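Local coordinates for protein ethanolamine kinase Pv091845 (Plasmodium vivax, PDB 2QG7) that probably phosphorylates ethanolamine, the first step of phosphatidylethanolamine synthesis from ethanolamine, at residues 226-231 with 236-241; 274-279 with 417-422. All coordinates share one frame; numbering follows the deposited sequence.

Interaction 1 (226-231 with 236-241); sequences QKVPGT and LWNTIW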
loop_
_atom_site.group_PDB
_atom_site.type_symbol
_atom_site.label_atom_id
_atom_site.label_comp_id
_atom_site.label_asym_id
_atom_site.label_seq_id
_atom_site.Cartn_x
_atom_site.Cartn_y
_atom_site.Cartn_z
ATOM N N GLN D 226 -28.002 8.680 17.931
ATOM C CA GLN D 226 -26.761 7.895 17.898
ATOM C C GLN D 226 -26.449 7.129 19.190
ATOM O O GLN D 226 -25.636 6.195 19.169
ATOM C CB GLN D 226 -25.576 8.800 17.535
ATOM C CG GLN D 226 -25.385 9.016 16.030
ATOM C CD GLN D 226 -23.926 9.255 15.641
ATOM O OE1 GLN D 226 -23.648 9.953 14.602
ATOM N NE2 GLN D 226 -22.985 8.676 16.481
ATOM N N LYS D 227 -27.084 7.530 20.298
ATOM C CA LYS D 227 -26.895 6.918 21.640
ATOM C C LYS D 227 -25.608 7.396 22.336
ATOM O O LYS D 227 -24.778 6.579 22.777
ATOM C CB LYS D 227 -26.962 5.377 21.595
ATOM C CG LYS D 227 -28.277 4.803 21.053
ATOM C CD LYS D 227 -28.018 3.796 19.890
ATOM C CE LYS D 227 -26.945 2.734 20.210
ATOM N NZ LYS D 227 -26.692 1.851 19.020
ATOM N N VAL D 228 -25.451 8.723 22.430
ATOM C CA VAL D 228 -24.303 9.298 23.154
ATOM C C VAL D 228 -24.761 9.880 24.525
ATOM O O VAL D 228 -25.584 10.815 24.570
ATOM C CB VAL D 228 -23.483 10.354 22.270
ATOM C CG1 VAL D 228 -22.041 10.547 22.824
ATOM C CG2 VAL D 228 -23.432 9.897 20.777
ATOM N N PRO D 229 -24.264 9.281 25.642
ATOM C CA PRO D 229 -24.497 9.762 27.012
ATOM C C PRO D 229 -23.372 10.703 27.523
ATOM O O PRO D 229 -22.168 10.442 27.292
ATOM C CB PRO D 229 -24.521 8.459 27.831
ATOM C CG PRO D 229 -23.652 7.487 27.046
ATOM C CD PRO D 229 -23.453 8.042 25.644
ATOM N N GLY D 230 -23.778 11.775 28.214
ATOM C CA GLY D 230 -22.860 12.812 28.691
ATOM C C GLY D 230 -23.433 14.185 28.379
ATOM O O GLY D 230 -24.428 14.291 27.633
ATOM N N THR D 231 -22.818 15.231 28.949
ATOM C CA THR D 231 -23.192 16.634 28.664
ATOM C C THR D 231 -22.297 17.271 27.591
ATOM O O THR D 231 -21.072 17.299 27.741
ATOM C CB THR D 231 -23.219 17.535 29.957
ATOM O OG1 THR D 231 -23.377 18.910 29.580
ATOM C CG2 THR D 231 -21.936 17.389 30.810
ATOM N N LEU D 236 -16.839 11.355 18.528
ATOM C CA LEU D 236 -15.687 10.713 17.941
ATOM C C LEU D 236 -15.375 9.350 18.538
ATOM O O LEU D 236 -15.189 8.367 17.806
ATOM C CB LEU D 236 -14.468 11.651 18.037
ATOM C CG LEU D 236 -13.054 11.257 17.641
ATOM C CD1 LEU D 236 -12.962 10.659 16.200
ATOM C CD2 LEU D 236 -12.178 12.486 17.783
ATOM N N TRP D 237 -15.322 9.298 19.865
ATOM C CA TRP D 237 -14.925 8.088 20.579
ATOM C C TRP D 237 -16.024 7.051 20.589
ATOM O O TRP D 237 -15.756 5.869 20.606
ATOM C CB TRP D 237 -14.483 8.437 21.996
ATOM C CG TRP D 237 -13.625 9.616 21.994
ATOM C CD1 TRP D 237 -13.958 10.865 22.417
ATOM C CD2 TRP D 237 -12.282 9.706 21.487
ATOM N NE1 TRP D 237 -12.905 11.724 22.239
ATOM C CE2 TRP D 237 -11.866 11.045 21.659
ATOM C CE3 TRP D 237 -11.396 8.784 20.904
ATOM C CZ2 TRP D 237 -10.604 11.489 21.284
ATOM C CZ3 TRP D 237 -10.150 9.219 20.546
ATOM C CH2 TRP D 237 -9.761 10.562 20.735
ATOM N N ASN D 238 -17.266 7.509 20.594
ATOM C CA ASN D 238 -18.408 6.645 20.385
ATOM C C ASN D 238 -18.342 5.955 19.026
ATOM O O ASN D 238 -18.768 4.816 18.898
ATOM C CB ASN D 238 -19.694 7.484 20.460
ATOM C CG ASN D 238 -20.964 6.636 20.352
ATOM O OD1 ASN D 238 -21.393 6.000 21.336
ATOM N ND2 ASN D 238 -21.581 6.640 19.156
ATOM N N THR D 239 -17.835 6.665 18.016
ATOM C CA THR D 239 -17.763 6.177 16.635
ATOM C C THR D 239 -16.587 5.216 16.474
ATOM O O THR D 239 -16.753 4.136 15.905
ATOM C CB THR D 239 -17.647 7.331 15.617
ATOM O OG1 THR D 239 -18.775 8.188 15.765
ATOM C CG2 THR D 239 -17.644 6.829 14.201
ATOM N N ILE D 240 -15.420 5.605 16.996
ATOM C CA ILE D 240 -14.239 4.736 16.982
ATOM C C ILE D 240 -14.485 3.408 17.702
ATOM O O ILE D 240 -14.152 2.354 17.180
ATOM C CB ILE D 240 -12.968 5.444 17.539
ATOM C CG1 ILE D 240 -12.634 6.665 16.698
ATOM C CG2 ILE D 240 -11.767 4.489 17.537
ATOM C CD1 ILE D 240 -11.420 7.412 17.203
ATOM N N TRP D 241 -15.064 3.464 18.896
ATOM C CA TRP D 241 -15.445 2.243 19.630
ATOM C C TRP D 241 -16.530 1.446 18.945
ATOM O O TRP D 241 -16.559 0.224 19.072
ATOM C CB TRP D 241 -15.851 2.537 21.087
ATOM C CG TRP D 241 -14.668 2.888 21.954
ATOM C CD1 TRP D 241 -14.390 4.104 22.508
ATOM C CD2 TRP D 241 -13.602 2.018 22.350
ATOM N NE1 TRP D 241 -13.219 4.051 23.225
ATOM C CE2 TRP D 241 -12.707 2.785 23.138
ATOM C CE3 TRP D 241 -13.297 0.672 22.099
ATOM C CZ2 TRP D 241 -11.525 2.234 23.698
ATOM C CZ3 TRP D 241 -12.123 0.135 22.653
ATOM C CH2 TRP D 241 -11.257 0.914 23.442
#

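Interaction 2 (274-279 with 417-422); sequences DSIVEV and SHINWG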
loop_
_atom_site.group_PDB
_atom_site.type_symbol
_atom_site.label_atom_id
_atom_site.label_comp_id
_atom_site.label_asym_id
_atom_site.label_seq_id
_atom_site.Cartn_x
_atom_site.Cartn_y
_atom_site.Cartn_z
ATOM N N ASP D 274 -6.058 -1.390 23.642
ATOM C CA ASP D 274 -5.138 -0.587 24.437
ATOM C C ASP D 274 -4.690 0.685 23.742
ATOM O O ASP D 274 -4.461 1.709 24.387
ATOM C CB ASP D 274 -3.882 -1.406 24.757
ATOM C CG ASP D 274 -4.117 -2.484 25.811
ATOM O OD1 ASP D 274 -5.255 -2.588 26.332
ATOM O OD2 ASP D 274 -3.157 -3.235 26.128
ATOM N N SER D 275 -4.498 0.595 22.429
ATOM C CA SER D 275 -4.024 1.695 21.610
ATOM C C SER D 275 -5.075 2.780 21.443
ATOM O O SER D 275 -4.744 3.953 21.408
ATOM C CB SER D 275 -3.641 1.172 20.234
ATOM O OG SER D 275 -2.362 0.549 20.304
ATOM N N ILE D 276 -6.331 2.381 21.317
ATOM C CA ILE D 276 -7.443 3.334 21.234
ATOM C C ILE D 276 -7.659 4.081 22.567
ATOM O O ILE D 276 -7.868 5.308 22.577
ATOM C CB ILE D 276 -8.745 2.666 20.772
ATOM C CG1 ILE D 276 -8.576 2.088 19.366
ATOM C CG2 ILE D 276 -9.905 3.677 20.841
ATOM C CD1 ILE D 276 -9.701 1.203 18.950
ATOM N N VAL D 277 -7.593 3.333 23.669
ATOM C CA VAL D 277 -7.569 3.889 25.013
ATOM C C VAL D 277 -6.403 4.880 25.172
ATOM O O VAL D 277 -6.589 5.983 25.687
ATOM C CB VAL D 277 -7.508 2.762 26.095
ATOM C CG1 VAL D 277 -7.186 3.335 27.451
ATOM C CG2 VAL D 277 -8.804 2.016 26.170
ATOM N N GLU D 278 -5.216 4.500 24.724
ATOM C CA GLU D 278 -4.058 5.399 24.769
ATOM C C GLU D 278 -4.214 6.687 23.931
ATOM O O GLU D 278 -3.742 7.760 24.339
ATOM C CB GLU D 278 -2.803 4.657 24.300
ATOM C CG GLU D 278 -1.507 5.380 24.591
ATOM C CD GLU D 278 -0.257 4.591 24.194
ATOM O OE1 GLU D 278 -0.356 3.650 23.365
ATOM O OE2 GLU D 278 0.856 4.931 24.688
ATOM N N VAL D 279 -4.825 6.563 22.746
ATOM C CA VAL D 279 -5.004 7.697 21.849
ATOM C C VAL D 279 -6.088 8.627 22.396
ATOM O O VAL D 279 -5.850 9.841 22.490
ATOM C CB VAL D 279 -5.253 7.263 20.357
ATOM C CG1 VAL D 279 -5.586 8.438 19.506
ATOM C CG2 VAL D 279 -3.987 6.658 19.793
ATOM N N SER D 417 -7.234 9.901 13.588
ATOM C CA SER D 417 -7.748 9.865 12.244
ATOM C C SER D 417 -7.340 8.567 11.483
ATOM O O SER D 417 -8.149 8.000 10.762
ATOM C CB SER D 417 -7.190 11.092 11.521
ATOM O OG SER D 417 -7.461 11.028 10.152
ATOM N N HIS D 418 -6.097 8.098 11.663
ATOM C CA HIS D 418 -5.678 6.782 11.146
ATOM C C HIS D 418 -6.493 5.595 11.670
ATOM O O HIS D 418 -6.879 4.719 10.911
ATOM C CB HIS D 418 -4.191 6.539 11.432
ATOM C CG HIS D 418 -3.286 7.456 10.694
ATOM N ND1 HIS D 418 -3.431 7.713 9.345
ATOM C CD2 HIS D 418 -2.217 8.177 11.108
ATOM C CE1 HIS D 418 -2.476 8.542 8.948
ATOM N NE2 HIS D 418 -1.724 8.838 10.000
ATOM N N ILE D 419 -6.717 5.549 12.973
ATOM C CA ILE D 419 -7.472 4.480 13.563
ATOM C C ILE D 419 -8.921 4.496 13.118
ATOM O O ILE D 419 -9.488 3.458 12.766
ATOM C CB ILE D 419 -7.335 4.492 15.109
ATOM C CG1 ILE D 419 -5.865 4.230 15.479
ATOM C CG2 ILE D 419 -8.272 3.469 15.738
ATOM C CD1 ILE D 419 -5.472 4.464 16.973
ATOM N N ASN D 420 -9.524 5.675 13.131
ATOM C CA ASN D 420 -10.897 5.851 12.672
ATOM C C ASN D 420 -11.112 5.323 11.252
ATOM O O ASN D 420 -12.045 4.560 11.003
ATOM C CB ASN D 420 -11.316 7.344 12.769
ATOM C CG ASN D 420 -12.782 7.562 12.418
ATOM O OD1 ASN D 420 -13.677 7.237 13.193
ATOM N ND2 ASN D 420 -13.031 8.083 11.226
ATOM N N TRP D 421 -10.288 5.753 10.314
ATOM C CA TRP D 421 -10.487 5.368 8.937
ATOM C C TRP D 421 -9.948 3.988 8.595
ATOM O O TRP D 421 -10.402 3.397 7.626
ATOM C CB TRP D 421 -9.950 6.426 7.974
ATOM C CG TRP D 421 -10.842 7.653 7.979
ATOM C CD1 TRP D 421 -10.557 8.862 8.534
ATOM C CD2 TRP D 421 -12.189 7.750 7.481
ATOM N NE1 TRP D 421 -11.619 9.710 8.373
ATOM C CE2 TRP D 421 -12.636 9.057 7.747
ATOM C CE3 TRP D 421 -13.059 6.857 6.828
ATOM C CZ2 TRP D 421 -13.907 9.511 7.378
ATOM C CZ3 TRP D 421 -14.337 7.309 6.461
ATOM C CH2 TRP D 421 -14.751 8.617 6.743
ATOM N N GLY D 422 -8.975 3.495 9.388
ATOM C CA GLY D 422 -8.595 2.092 9.357
ATOM C C GLY D 422 -9.730 1.130 9.662
ATOM O O GLY D 422 -9.881 0.148 8.974
#

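Interaction 1 (226-231 with 236-241)
Asn238 carries this contact, its amide meeting Gln226, Lys227 and Val228 where the chain leaves one helix and doubles back past the start of the next. The Asn238 amide reaches the loop because its CG stands trans to the backbone N (chi1 -176°). Val228 CG2 sits over the amide plane, 4.1 Å from Asn238 CG, a methyl laid on a flat group. On the nitrogen side of the amide, Asn238 ND2 comes within 3.6 Å of Gln226 NE2, the two amide planes turned 36° apart. Both are N-H donors, and Asn238 OD1 similarly faces an acceptor, Lys227 O, at 3.7 Å, so these polar groups are neighbours without being bonded to one another. The corner itself is cut at Lys227, the first residue past helix 216-226 and the one whose positive phi (79°) swings the chain out of its helical course. Such a turn joins two helices of what is, by the protein-kinase-like fold of this family, probably the helical C-terminal lobe. The Gln226 amide is orientated from elsewhere: OE1 accepts a hydrogen bond from Arg153 of helix 151-163, which leaves NE2 facing Asn238 and, more loosely, Thr239 OG1 at 4.3 Å. That hydroxyl is hydrogen-bonded to Phe235 O, one turn back. Deeper in, Leu236 and Trp237 pack on Cys416 of helix 413-430, and Leu236 CG lies 4.1 Å above the Trp237 ring, whose NE1 is hydrogen-bonded to Glu359 OE2.

Interaction 2 (274-279 with 417-422)
Ser417 OG is gripped from several sides: it is hydrogen-bonded to Asn366 OD1 and weakly to Asn369 ND2 and Arg445 NH1. This grip lies on the far side of helix 413-430 from its neighbour, helix 269-284, and between 274-279 and 417-422 the contacts are apolar. Ile419 does the work. Its two branches part company at CB: CG2, anti to the backbone N, reaches Ile276 CG1 at 3.9 Å, while the longer arm, through CG1, brings CD1 to Val279 CG2, also at 3.9 Å. Ile276 CD1 adds a looser touch on Ile419 CG2 at 4.2 Å. The Ile419 side chain thus bears on two residues three apart, about one turn, on the opposing helix. Ile276 crosses it at a slant, whereas Val279 and Ile419 run past each other in opposite directions. All three are buried, and the nearest CA pair, Ile276 CA and Ile419 CA, is 7.8 Å apart. This is helix-to-helix packing within the probable C-terminal lobe of a kinase-like fold, joining segments with 137 residues between them. Trp421, which shares Asn366 with Ser417 through a weak bond from NE1, has Asn420 ND2 3.5 Å above its ring plane, offset toward the rim. Trp421 makes T-shaped contacts with Trp424 and Tyr354 and touches Asp296, in a His-Cys-Asp sequence consistent with the phosphotransferase motif of this family. On helix 269-284, Glu278 packs on Phe257 of the second subunit.

From the N terminus, interaction 1 comes first: 226-231 meets 236-241 across four intervening residues, closing the short connection between helices 216-226 and 236-251. Interaction 2 opens only afterwards, at 274-279, and closes a far longer excursion, through several strands and the helices 360-369, 384-395 and 400-410, when helix 413-430 arrives. The two loops therefore run in series, neither nesting nor crossing. Helix 236-251 joins them in space: beyond the residues facing the loop, Trp241 CZ2 packs 3.6 Å from Ile276 CG2, and Ile240 CG1 lies 3.7 Å from Asn420 OD1. Helices 236-251, 269-284 and 413-430 thus pack mutually, with interaction 1 at the surface edge of the group.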